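Long-range contacts in CysE, serine acetyltransferase (Brucella abortus, PDB 4HZC), which probably catalyses the transfer of an acetyl group from acetyl-coenzyme A to L-serine, giving O-acetylserine for cysteine biosynthesis: residues S50-V55 / E86-L91; Q208-G213 / S228-G233. One frame throughout, in Å; residues are numbered along the deposited sequence.

Overall arrangement
The two contacts lie on opposite sides of the chain's centre, their own centres 27 Å apart, and share no helix or strand. Contact 1 joins two helices of the N-terminal serine acetyltransferase region; contact 2 joins two strands of the hexapeptide-repeat region, the left-handed beta-helix. Contact 1 is buried and rests on side chains: leucine, valine and tryptophan pack together next to a carboxylate-hydroxyl bond. In contact 2, which is only partly buried, backbone amides and carbonyls do the joining, with side chains sorted to the inner and outer surfaces of the coil. Side-chain fit holds contact 1, a backbone ladder contact 2.

Contact 1: residues S50-V55 / E86-L91; sequences SLEEAV and EWSHVL
In the all-helical N-terminal region, the first turns of helices 51-63 and 87-101 meet; the axes of 51-55 and 87-91 approach to 10.9 Å, inclined at 71°, with Glu52 and Leu91 bridging the gap. Leu91 is the main apolar wedge: its CD1 reaches Val55 CG1 tip to tip at 3.9 Å, while CD2 touches Leu51 CG and, at 4.1 Å, Glu52 CA. Leucine suits this place because its forked end serves three residues at once. Leu91 CB lies over one face of the Trp87 ring, offset toward the rim. The far corner of that indole, CH2, lies 4.2 Å from Val55 CG1, and NE1 is satisfied by Gln122. Beside this apolar layer the Ser88 hydroxyl donates to Glu52, OG to OE2 2.6 Å, approaching on the anti side and 25° out of the carboxylate plane. A bend at chi2 (94°) swings the carboxylate across to Ser88. The same OE2 forms a salt bridge with Arg92, which should steady the negative charge of this buried group. Phe118 of helix 116-132 packs on both Val55 and Leu91. The whole is a steep helix-helix packing within the all-helical N-terminal region of serine acetyltransferase.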
# COMPACT_ATOMS: atom_id res chain seq x y z
N SER A 50 -7.50 3.54 25.48
CA SER A 50 -6.51 3.25 26.55
C SER A 50 -5.09 3.41 26.05
O SER A 50 -4.84 3.37 24.82
CB SER A 50 -6.68 1.85 27.14
OG SER A 50 -6.47 0.80 26.15
N LEU A 51 -4.15 3.49 27.01
CA LEU A 51 -2.75 3.59 26.72
C LEU A 51 -2.30 2.30 26.06
O LEU A 51 -1.51 2.33 25.06
CB LEU A 51 -1.94 3.89 28.01
CG LEU A 51 -0.43 3.77 27.90
CD1 LEU A 51 0.12 4.85 27.00
CD2 LEU A 51 0.20 3.92 29.26
N GLU A 52 -2.77 1.20 26.61
CA GLU A 52 -2.51 -0.11 26.04
C GLU A 52 -2.82 -0.17 24.54
O GLU A 52 -1.97 -0.63 23.73
CB GLU A 52 -3.32 -1.16 26.77
CG GLU A 52 -2.77 -1.51 28.13
CD GLU A 52 -3.43 -0.69 29.22
OE1 GLU A 52 -4.14 0.32 28.93
OE2 GLU A 52 -3.17 -1.10 30.36
N GLU A 53 -4.01 0.26 24.18
CA GLU A 53 -4.45 0.19 22.83
C GLU A 53 -3.67 1.17 21.95
O GLU A 53 -3.37 0.88 20.77
CB GLU A 53 -5.97 0.33 22.69
CG GLU A 53 -6.74 -0.92 23.18
CD GLU A 53 -8.13 -1.00 22.60
OE1 GLU A 53 -8.31 -0.68 21.41
OE2 GLU A 53 -9.03 -1.41 23.31
N ALA A 54 -3.31 2.31 22.51
CA ALA A 54 -2.47 3.25 21.75
C ALA A 54 -1.12 2.62 21.43
O ALA A 54 -0.58 2.81 20.33
CB ALA A 54 -2.30 4.56 22.52
N VAL A 55 -0.53 1.91 22.41
CA VAL A 55 0.81 1.40 22.25
C VAL A 55 0.75 0.23 21.25
O VAL A 55 1.63 0.10 20.34
CB VAL A 55 1.41 0.95 23.62
CG1 VAL A 55 2.61 0.04 23.37
CG2 VAL A 55 1.83 2.16 24.44
N GLU A 86 -1.08 -8.29 33.49
CA GLU A 86 0.14 -7.79 34.15
C GLU A 86 0.93 -6.86 33.23
O GLU A 86 1.73 -6.08 33.71
CB GLU A 86 1.07 -8.94 34.63
CG GLU A 86 1.36 -10.03 33.63
CD GLU A 86 0.48 -11.29 33.81
OE1 GLU A 86 -0.76 -11.20 33.89
OE2 GLU A 86 1.06 -12.40 33.84
N TRP A 87 0.72 -6.94 31.91
CA TRP A 87 1.58 -6.16 30.98
C TRP A 87 1.18 -4.72 31.11
O TRP A 87 1.94 -3.77 30.85
CB TRP A 87 1.46 -6.72 29.51
CG TRP A 87 2.16 -5.84 28.45
CD1 TRP A 87 3.51 -5.56 28.37
CD2 TRP A 87 1.54 -5.10 27.33
NE1 TRP A 87 3.77 -4.70 27.31
CE2 TRP A 87 2.63 -4.39 26.66
CE3 TRP A 87 0.24 -4.96 26.85
CZ2 TRP A 87 2.41 -3.58 25.54
CZ3 TRP A 87 0.02 -4.08 25.75
CH2 TRP A 87 1.08 -3.42 25.11
N SER A 88 -0.04 -4.50 31.59
CA SER A 88 -0.49 -3.13 31.78
C SER A 88 0.48 -2.39 32.70
O SER A 88 0.78 -1.20 32.50
CB SER A 88 -1.91 -3.09 32.38
OG SER A 88 -2.90 -3.42 31.43
N HIS A 89 0.94 -3.07 33.74
CA HIS A 89 1.89 -2.39 34.64
C HIS A 89 3.26 -2.36 34.02
O HIS A 89 3.92 -1.34 34.05
CB HIS A 89 1.93 -3.07 36.01
CG HIS A 89 3.07 -2.59 36.90
ND1 HIS A 89 3.07 -1.40 37.48
CD2 HIS A 89 4.26 -3.20 37.27
CE1 HIS A 89 4.19 -1.24 38.19
NE2 HIS A 89 4.92 -2.35 38.07
N VAL A 90 3.70 -3.52 33.48
CA VAL A 90 5.05 -3.59 32.86
C VAL A 90 5.26 -2.44 31.82
O VAL A 90 6.32 -1.79 31.79
CB VAL A 90 5.33 -4.95 32.24
CG1 VAL A 90 6.70 -4.97 31.49
CG2 VAL A 90 5.40 -5.99 33.31
N LEU A 91 4.25 -2.23 30.97
CA LEU A 91 4.24 -1.22 29.93
C LEU A 91 4.47 0.17 30.52
O LEU A 91 5.29 0.96 30.04
CB LEU A 91 2.86 -1.24 29.23
CG LEU A 91 2.58 -0.05 28.32
CD1 LEU A 91 3.52 -0.26 27.10
CD2 LEU A 91 1.13 -0.02 27.83

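Contact 2: residues Q208-G213 / S228-G233; sequences QGVLIG and SKIAAG
Leu211 N donates to Ser228 O at 3.1 Å, the first of three backbone bonds that join 208-213 and 228-233 as parallel neighbours. Leu211 O accepts from Ile230 N at 2.8 Å; Leu211 thus uses both its polar backbone atoms on the neighbouring strand. The ladder closes with Gly213 N to Ile230 O, 2.8 Å. Two CA-H...O contacts supplement it, including Val210 CA to Ser228 O at 3.2 Å. Gly213 suits the end of the ladder, since a side chain there would run into the backbone of Ile230 to Ala232. Apolar contacts fall on two faces. On one, Ile212 CG2 lies 4.2 Å from Ile230 CB, and Val210 CG1 comes up to Ile230 CG1; inside the coil Val210 and Ile230 also pack on Val224, and Ile212 on Ile186. On the other, the Lys229 chain runs across Leu211, CG to CB 3.9 Å, and CE reaches Leu211 CD2. A turn at chi4 (61°) ends an otherwise extended chain, and NZ bonds to Thr257. Ser228 OG is held by Pro241 O and Val244 N. Such stacking of short parallel strands, with aliphatic residues turned inward, is the hallmark of the hexapeptide-repeat left-handed beta-helix.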
# COMPACT_ATOMS: atom_id res chain seq x y z
N GLN A 208 19.78 -6.70 37.90
CA GLN A 208 19.11 -5.39 37.95
C GLN A 208 19.98 -4.19 38.04
O GLN A 208 21.01 -4.16 38.75
CB GLN A 208 17.97 -5.29 39.00
CG GLN A 208 18.32 -5.57 40.43
CD GLN A 208 17.06 -5.69 41.33
OE1 GLN A 208 15.92 -5.91 40.85
NE2 GLN A 208 17.27 -5.56 42.64
N GLY A 209 19.53 -3.15 37.37
CA GLY A 209 20.12 -1.84 37.46
C GLY A 209 21.40 -1.63 36.69
O GLY A 209 22.00 -0.57 36.79
N VAL A 210 21.80 -2.64 35.91
CA VAL A 210 23.00 -2.53 35.04
C VAL A 210 22.79 -1.50 33.91
O VAL A 210 21.69 -1.33 33.41
CB VAL A 210 23.37 -3.91 34.47
CG1 VAL A 210 24.50 -3.84 33.40
CG2 VAL A 210 23.84 -4.79 35.59
N LEU A 211 23.85 -0.78 33.57
CA LEU A 211 23.88 0.10 32.44
C LEU A 211 24.87 -0.52 31.47
O LEU A 211 26.02 -0.76 31.83
CB LEU A 211 24.34 1.47 32.86
CG LEU A 211 24.78 2.45 31.75
CD1 LEU A 211 23.64 2.86 30.82
CD2 LEU A 211 25.48 3.69 32.33
N ILE A 212 24.43 -0.76 30.24
CA ILE A 212 25.30 -1.25 29.15
C ILE A 212 25.51 -0.20 28.07
O ILE A 212 24.56 0.19 27.40
CB ILE A 212 24.72 -2.52 28.50
CG1 ILE A 212 24.34 -3.51 29.60
CG2 ILE A 212 25.76 -3.14 27.55
CD1 ILE A 212 23.49 -4.71 29.20
N GLY A 213 26.76 0.23 27.92
CA GLY A 213 27.21 1.27 26.98
C GLY A 213 27.14 0.87 25.52
O GLY A 213 26.97 -0.29 25.22
N SER A 228 25.99 -2.66 38.11
CA SER A 228 27.28 -2.44 37.46
C SER A 228 27.15 -1.65 36.15
O SER A 228 26.03 -1.54 35.58
CB SER A 228 28.04 -3.75 37.24
OG SER A 228 28.49 -4.28 38.47
N LYS A 229 28.27 -1.17 35.62
CA LYS A 229 28.24 -0.44 34.36
C LYS A 229 29.25 -0.98 33.37
O LYS A 229 30.37 -1.29 33.75
CB LYS A 229 28.51 1.01 34.58
CG LYS A 229 27.40 1.72 35.33
CD LYS A 229 27.88 3.15 35.70
CE LYS A 229 26.74 4.02 36.23
NZ LYS A 229 26.18 3.42 37.47
N ILE A 230 28.83 -1.12 32.11
CA ILE A 230 29.70 -1.62 31.06
C ILE A 230 29.93 -0.45 30.17
O ILE A 230 28.98 0.06 29.56
CB ILE A 230 29.04 -2.72 30.21
CG1 ILE A 230 28.32 -3.77 31.03
CG2 ILE A 230 30.05 -3.35 29.22
CD1 ILE A 230 29.13 -4.63 31.95
N ALA A 231 31.17 0.02 30.08
CA ALA A 231 31.47 1.20 29.26
C ALA A 231 31.29 0.87 27.80
O ALA A 231 31.39 -0.30 27.38
CB ALA A 231 32.87 1.75 29.52
N ALA A 232 30.99 1.90 27.03
CA ALA A 232 30.88 1.75 25.62
C ALA A 232 32.10 1.06 25.03
O ALA A 232 33.19 1.34 25.43
CB ALA A 232 30.75 3.11 24.97
N GLY A 233 31.87 0.18 24.07
CA GLY A 233 32.92 -0.45 23.26
C GLY A 233 33.54 -1.66 23.92
O GLY A 233 34.43 -2.29 23.35